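Local atomic coordinates of type III Pentaketide Synthase (Neurospora crassa, PDB entry 3EUO), a protein that probably acts as an acyltransferase of the chalcone synthase family, a type III polyketide synthase that builds pentaketides. Residues Thr109-Ser114 with Asn329-Thr334; Glu193-Ile198 with Gly249-Leu254. All blocks are in the same frame, centred on the assembly; numbering follows the deposited sequence.

Overall arrangement
Contact 2 is nested inside the loop closed by contact 1: the segments follow in the order 109-114, 193-198, 249-254, 329-334. Each contact pairs a segment from the N-terminal chalcone synthase-like region with one from the C-terminal region, so both tie the two halves of this thiolase-like protein together. Contact 1 is buried, its centre about 7 Å from the centre of the chain, beside the end of strand 105-109 in the large mixed sheet. Contact 2 lies nearer the surface, on the separate hairpin 241-254. Their centres are about 15 Å apart, and Trp250 of strand 249-254 packs on Asp113 and Ser114. Its NE1 bonds Ser114 OG of the second subunit, placing the dimer interface nearby.

Contact 1. Residues Thr109-Ser114 with Asn329-Thr334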
loop_
_atom_site.group_PDB
_atom_site.type_symbol
_atom_site.label_atom_id
_atom_site.label_comp_id
_atom_site.label_asym_id
_atom_site.label_seq_id
_atom_site.Cartn_x
_atom_site.Cartn_y
_atom_site.Cartn_z
ATOM N N THR A 109 -0.364 -3.308 6.924
ATOM C CA THR A 109 0.775 -2.435 6.675
ATOM C C THR A 109 2.085 -3.155 6.969
ATOM O O THR A 109 2.135 -4.072 7.795
ATOM C CB THR A 109 0.645 -1.105 7.464
ATOM O OG1 THR A 109 1.642 -0.169 7.028
ATOM C CG2 THR A 109 0.752 -1.326 8.957
ATOM N N THR A 110 3.126 -2.755 6.246
ATOM C CA THR A 110 4.511 -3.120 6.550
ATOM C C THR A 110 5.434 -2.193 5.775
ATOM O O THR A 110 5.071 -1.724 4.703
ATOM C CB THR A 110 4.844 -4.598 6.202
ATOM O OG1 THR A 110 6.151 -4.921 6.704
ATOM C CG2 THR A 110 4.796 -4.856 4.684
ATOM N N CYS A 111 6.612 -1.911 6.318
ATOM C CA CYS A 111 7.629 -1.221 5.520
ATOM C C CYS A 111 8.878 -2.086 5.360
ATOM O O CYS A 111 9.891 -1.616 4.843
ATOM C CB CYS A 111 7.976 0.139 6.127
ATOM S SG CYS A 111 8.729 0.013 7.750
ATOM N N THR A 112 8.792 -3.347 5.784
ATOM C CA THR A 112 9.971 -4.225 5.811
ATOM C C THR A 112 9.861 -5.422 4.849
ATOM O O THR A 112 10.594 -6.424 4.964
ATOM C CB THR A 112 10.293 -4.673 7.242
ATOM O OG1 THR A 112 9.101 -5.153 7.882
ATOM C CG2 THR A 112 10.862 -3.503 8.045
ATOM N N ASP A 113 8.948 -5.285 3.895
ATOM C CA ASP A 113 8.772 -6.234 2.805
ATOM C C ASP A 113 8.205 -5.549 1.565
ATOM O O ASP A 113 7.513 -4.530 1.654
ATOM C CB ASP A 113 7.817 -7.366 3.206
ATOM C CG ASP A 113 7.856 -8.530 2.223
ATOM O OD1 ASP A 113 8.973 -9.019 1.951
ATOM O OD2 ASP A 113 6.789 -8.953 1.726
ATOM N N SER A 114 8.495 -6.138 0.411
ATOM C CA SER A 114 7.808 -5.821 -0.837
ATOM C C SER A 114 7.573 -7.134 -1.564
ATOM O O SER A 114 8.484 -7.958 -1.672
ATOM C CB SER A 114 8.655 -4.897 -1.712
ATOM O OG SER A 114 8.025 -4.688 -2.961
ATOM N N ASN A 329 11.308 -0.690 19.492
ATOM C CA ASN A 329 10.430 -0.039 18.520
ATOM C C ASN A 329 10.151 -0.999 17.360
ATOM O O ASN A 329 11.019 -1.230 16.519
ATOM C CB ASN A 329 11.101 1.263 18.033
ATOM C CG ASN A 329 10.342 1.964 16.906
ATOM O OD1 ASN A 329 9.349 1.461 16.391
ATOM N ND2 ASN A 329 10.836 3.136 16.509
ATOM N N SER A 330 8.937 -1.550 17.318
ATOM C CA SER A 330 8.560 -2.518 16.280
ATOM C C SER A 330 7.855 -1.836 15.105
ATOM O O SER A 330 7.001 -2.442 14.452
ATOM C CB SER A 330 7.672 -3.630 16.864
ATOM O OG SER A 330 8.313 -4.283 17.948
ATOM N N SER A 331 8.237 -0.583 14.842
ATOM C CA SER A 331 7.666 0.223 13.759
ATOM C C SER A 331 6.125 0.206 13.808
ATOM O O SER A 331 5.550 0.394 14.884
ATOM C CB SER A 331 8.248 -0.215 12.408
ATOM O OG SER A 331 7.746 0.567 11.340
ATOM N N SER A 332 5.457 -0.047 12.683
ATOM C CA SER A 332 3.992 0.057 12.620
ATOM C C SER A 332 3.233 -0.895 13.557
ATOM O O SER A 332 2.065 -0.651 13.867
ATOM C CB SER A 332 3.494 -0.156 11.184
ATOM O OG SER A 332 3.644 -1.513 10.798
ATOM N N ALA A 333 3.894 -1.971 13.988
ATOM C CA ALA A 333 3.253 -2.991 14.834
ATOM C C ALA A 333 3.172 -2.603 16.315
ATOM O O ALA A 333 2.443 -3.233 17.088
ATOM C CB ALA A 333 3.962 -4.340 14.672
ATOM N N THR A 334 3.903 -1.565 16.712
ATOM C CA THR A 334 4.020 -1.249 18.134
ATOM C C THR A 334 2.745 -0.657 18.724
ATOM O O THR A 334 2.403 -0.950 19.874
ATOM C CB THR A 334 5.186 -0.283 18.430
ATOM O OG1 THR A 334 6.350 -0.705 17.715
ATOM C CG2 THR A 334 5.499 -0.270 19.925
#
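Thr109 and Ser332 meet methyl against hydroxymethyl, with Thr109 CG2 3.4 Å from Ser332 OG and 3.7 Å from Ser332 CB. Thr109 turns OG1 anti to its own N (chi1 -170°), which leaves the methyl as the branch facing Ser332. A separate touch, further along the two loops, brings Cys111 SG to 3.8 Å from Ser331 OG. All four residues are buried.

The polar linkage between the segments runs through a third residue, Glu175 at the end of strand 168-175. Its OE2 bonds Ser332 OG, while OE1 is hydrogen-bonded to Cys111 N and to the hydroxyls of Thr110 and Thr112, so one carboxylate holds both loops.

Each loop is also braced internally. Thr112 N donates to Thr110 OG1 (3.2 Å, N-H...O angle 168°), an ST turn, and Ser331 N donates to Asn329 OD1 (2.8 Å), an Asx turn. Ser331 O receives both Thr334 N and Thr334 OG1, from the same face of its carbonyl plane, in the turn leading to helix 334-342.

With OD1 used in its turn, Asn329 directs ND2 to the oxidised cysteine, 3-sulfinoalanine, at position 143; His296 packs on Thr334, an arrangement consistent with the Cys-His-Asn catalytic site of chalcone synthases.

Contact 2. Residues Glu193-Ile198 with Gly249-Leu254; sequences ETRIGI and GWKVVL
Arg195 reaches strand 249-254 with the end of its guanidinium, where NH2 makes a weak hydrogen bond to Val252 O (2.9 Å, N-H...O angle 122°). A bend at CG-CD (chi3 61°) helps turn the group toward the strand. A water reinforces the link: lying in the guanidinium plane at its edge, it accepts from Arg195 NH1 at 3.0 Å and donates to Val252 O at 2.7 Å. Arg195 NH2 also stands 3.7 Å from Lys251 CB, resting against the aliphatic start of that chain, whose NZ is held by Ser183 and Ser187.

The strand is the second arm of an antiparallel beta-hairpin, 241-246 with 249-254, and Arg195 joins it to the loop that follows helix 181-191.

Two carboxylates steady the guanidinium. Glu193 OE2 forms a salt bridge with Arg195 NH1 (2.5 Å), met from well above the carboxylate plane, and Glu184 on helix 181-191 pairs with NE. Replacing Arg195 by a leucine would probably leave Glu193 and Glu184 without their positive mate and strip Val252 O of its direct donor.

The apolar part of the contact is Ile196 against Leu254. Their side chains cross at about a right angle, with Leu254 CD2 3.8 Å from Ile196 CG1 and 4.0 Å from Ile196 CD1, while Ile196 also touches Ile42 of helix 34-42.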
loop_
_atom_site.group_PDB
_atom_site.type_symbol
_atom_site.label_atom_id
_atom_site.label_comp_id
_atom_site.label_asym_id
_atom_site.label_seq_id
_atom_site.Cartn_x
_atom_site.Cartn_y
_atom_site.Cartn_z
ATOM N N GLU A 193 28.869 6.938 9.198
ATOM C CA GLU A 193 27.748 7.704 9.745
ATOM C C GLU A 193 27.182 7.002 10.970
ATOM O O GLU A 193 27.181 5.768 11.059
ATOM C CB GLU A 193 26.650 8.018 8.709
ATOM C CG GLU A 193 26.182 6.864 7.885
ATOM C CD GLU A 193 24.876 7.136 7.127
ATOM O OE1 GLU A 193 24.152 8.109 7.428
ATOM O OE2 GLU A 193 24.561 6.333 6.234
ATOM N N THR A 194 26.734 7.804 11.923
ATOM C CA THR A 194 26.166 7.282 13.154
ATOM C C THR A 194 24.702 6.943 12.894
ATOM O O THR A 194 23.814 7.790 13.028
ATOM C CB THR A 194 26.329 8.277 14.316
ATOM O OG1 THR A 194 25.644 9.492 14.001
ATOM C CG2 THR A 194 27.785 8.605 14.514
ATOM N N ARG A 195 24.478 5.700 12.484
ATOM C CA ARG A 195 23.155 5.191 12.153
ATOM C C ARG A 195 22.630 4.399 13.339
ATOM O O ARG A 195 23.132 3.317 13.636
ATOM C CB ARG A 195 23.240 4.284 10.923
ATOM C CG ARG A 195 23.892 4.951 9.728
ATOM C CD ARG A 195 24.032 3.985 8.563
ATOM N NE ARG A 195 22.732 3.501 8.104
ATOM C CZ ARG A 195 21.935 4.155 7.258
ATOM N NH1 ARG A 195 22.302 5.328 6.748
ATOM N NH2 ARG A 195 20.772 3.622 6.904
ATOM N N ILE A 196 21.612 4.936 14.008
ATOM C CA ILE A 196 21.160 4.366 15.284
ATOM C C ILE A 196 20.008 3.360 15.186
ATOM O O ILE A 196 19.566 2.831 16.208
ATOM C CB ILE A 196 20.812 5.471 16.316
ATOM C CG1 ILE A 196 19.491 6.170 15.950
ATOM C CG2 ILE A 196 21.964 6.480 16.437
ATOM C CD1 ILE A 196 18.868 6.936 17.113
ATOM N N GLY A 197 19.535 3.090 13.969
ATOM C CA GLY A 197 18.427 2.159 13.744
ATOM C C GLY A 197 18.596 0.810 14.428
ATOM O O GLY A 197 17.650 0.291 15.024
ATOM N N ILE A 198 19.801 0.250 14.369
ATOM C CA ILE A 198 20.053 -1.069 14.969
ATOM C C ILE A 198 19.988 -1.083 16.500
ATOM O O ILE A 198 19.903 -2.150 17.103
ATOM C CB ILE A 198 21.378 -1.722 14.477
ATOM C CG1 ILE A 198 22.588 -0.825 14.771
ATOM C CG2 ILE A 198 21.249 -2.074 13.009
ATOM C CD1 ILE A 198 23.950 -1.540 14.625
ATOM N N GLY A 249 17.904 -4.350 1.131
ATOM C CA GLY A 249 16.669 -4.143 1.893
ATOM C C GLY A 249 16.222 -2.695 1.844
ATOM O O GLY A 249 15.981 -2.155 0.763
ATOM N N TRP A 250 16.102 -2.077 3.020
ATOM C CA TRP A 250 15.801 -0.656 3.132
ATOM C C TRP A 250 16.764 0.006 4.107
ATOM O O TRP A 250 17.031 -0.529 5.191
ATOM C CB TRP A 250 14.350 -0.419 3.582
ATOM C CG TRP A 250 13.324 -0.835 2.571
ATOM C CD1 TRP A 250 12.641 -0.018 1.708
ATOM C CD2 TRP A 250 12.861 -2.171 2.312
ATOM N NE1 TRP A 250 11.784 -0.765 0.933
ATOM C CE2 TRP A 250 11.902 -2.086 1.281
ATOM C CE3 TRP A 250 13.158 -3.429 2.860
ATOM C CZ2 TRP A 250 11.238 -3.217 0.773
ATOM C CZ3 TRP A 250 12.510 -4.556 2.347
ATOM C CH2 TRP A 250 11.556 -4.436 1.316
ATOM N N LYS A 251 17.286 1.167 3.707
ATOM C CA LYS A 251 18.200 1.946 4.541
ATOM C C LYS A 251 17.457 3.039 5.294
ATOM O O LYS A 251 16.737 3.844 4.692
ATOM C CB LYS A 251 19.302 2.584 3.690
ATOM C CG LYS A 251 20.154 1.600 2.886
ATOM C CD LYS A 251 21.221 0.927 3.743
ATOM C CE LYS A 251 22.187 0.161 2.867
ATOM N NZ LYS A 251 23.130 -0.682 3.668
ATOM N N VAL A 252 17.640 3.065 6.610
ATOM C CA VAL A 252 17.014 4.072 7.468
ATOM C C VAL A 252 17.533 5.476 7.145
ATOM O O VAL A 252 18.730 5.667 6.964
ATOM C CB VAL A 252 17.282 3.767 8.957
ATOM C CG1 VAL A 252 16.787 4.901 9.840
ATOM C CG2 VAL A 252 16.614 2.458 9.363
ATOM N N VAL A 253 16.618 6.441 7.042
ATOM C CA VAL A 253 16.976 7.860 7.009
ATOM C C VAL A 253 16.455 8.451 8.318
ATOM O O VAL A 253 15.288 8.269 8.667
ATOM C CB VAL A 253 16.363 8.606 5.783
ATOM C CG1 VAL A 253 16.666 10.109 5.844
ATOM C CG2 VAL A 253 16.893 8.018 4.476
ATOM N N LEU A 254 17.335 9.125 9.055
ATOM C CA LEU A 254 16.983 9.673 10.358
ATOM C C LEU A 254 17.882 10.862 10.693
ATOM O O LEU A 254 19.101 10.719 10.846
ATOM C CB LEU A 254 17.062 8.584 11.436
ATOM C CG LEU A 254 16.742 8.893 12.902
ATOM C CD1 LEU A 254 15.359 9.532 13.086
ATOM C CD2 LEU A 254 16.845 7.617 13.714
HETATM O O HOH W 1 20.247 6.501 4.878
#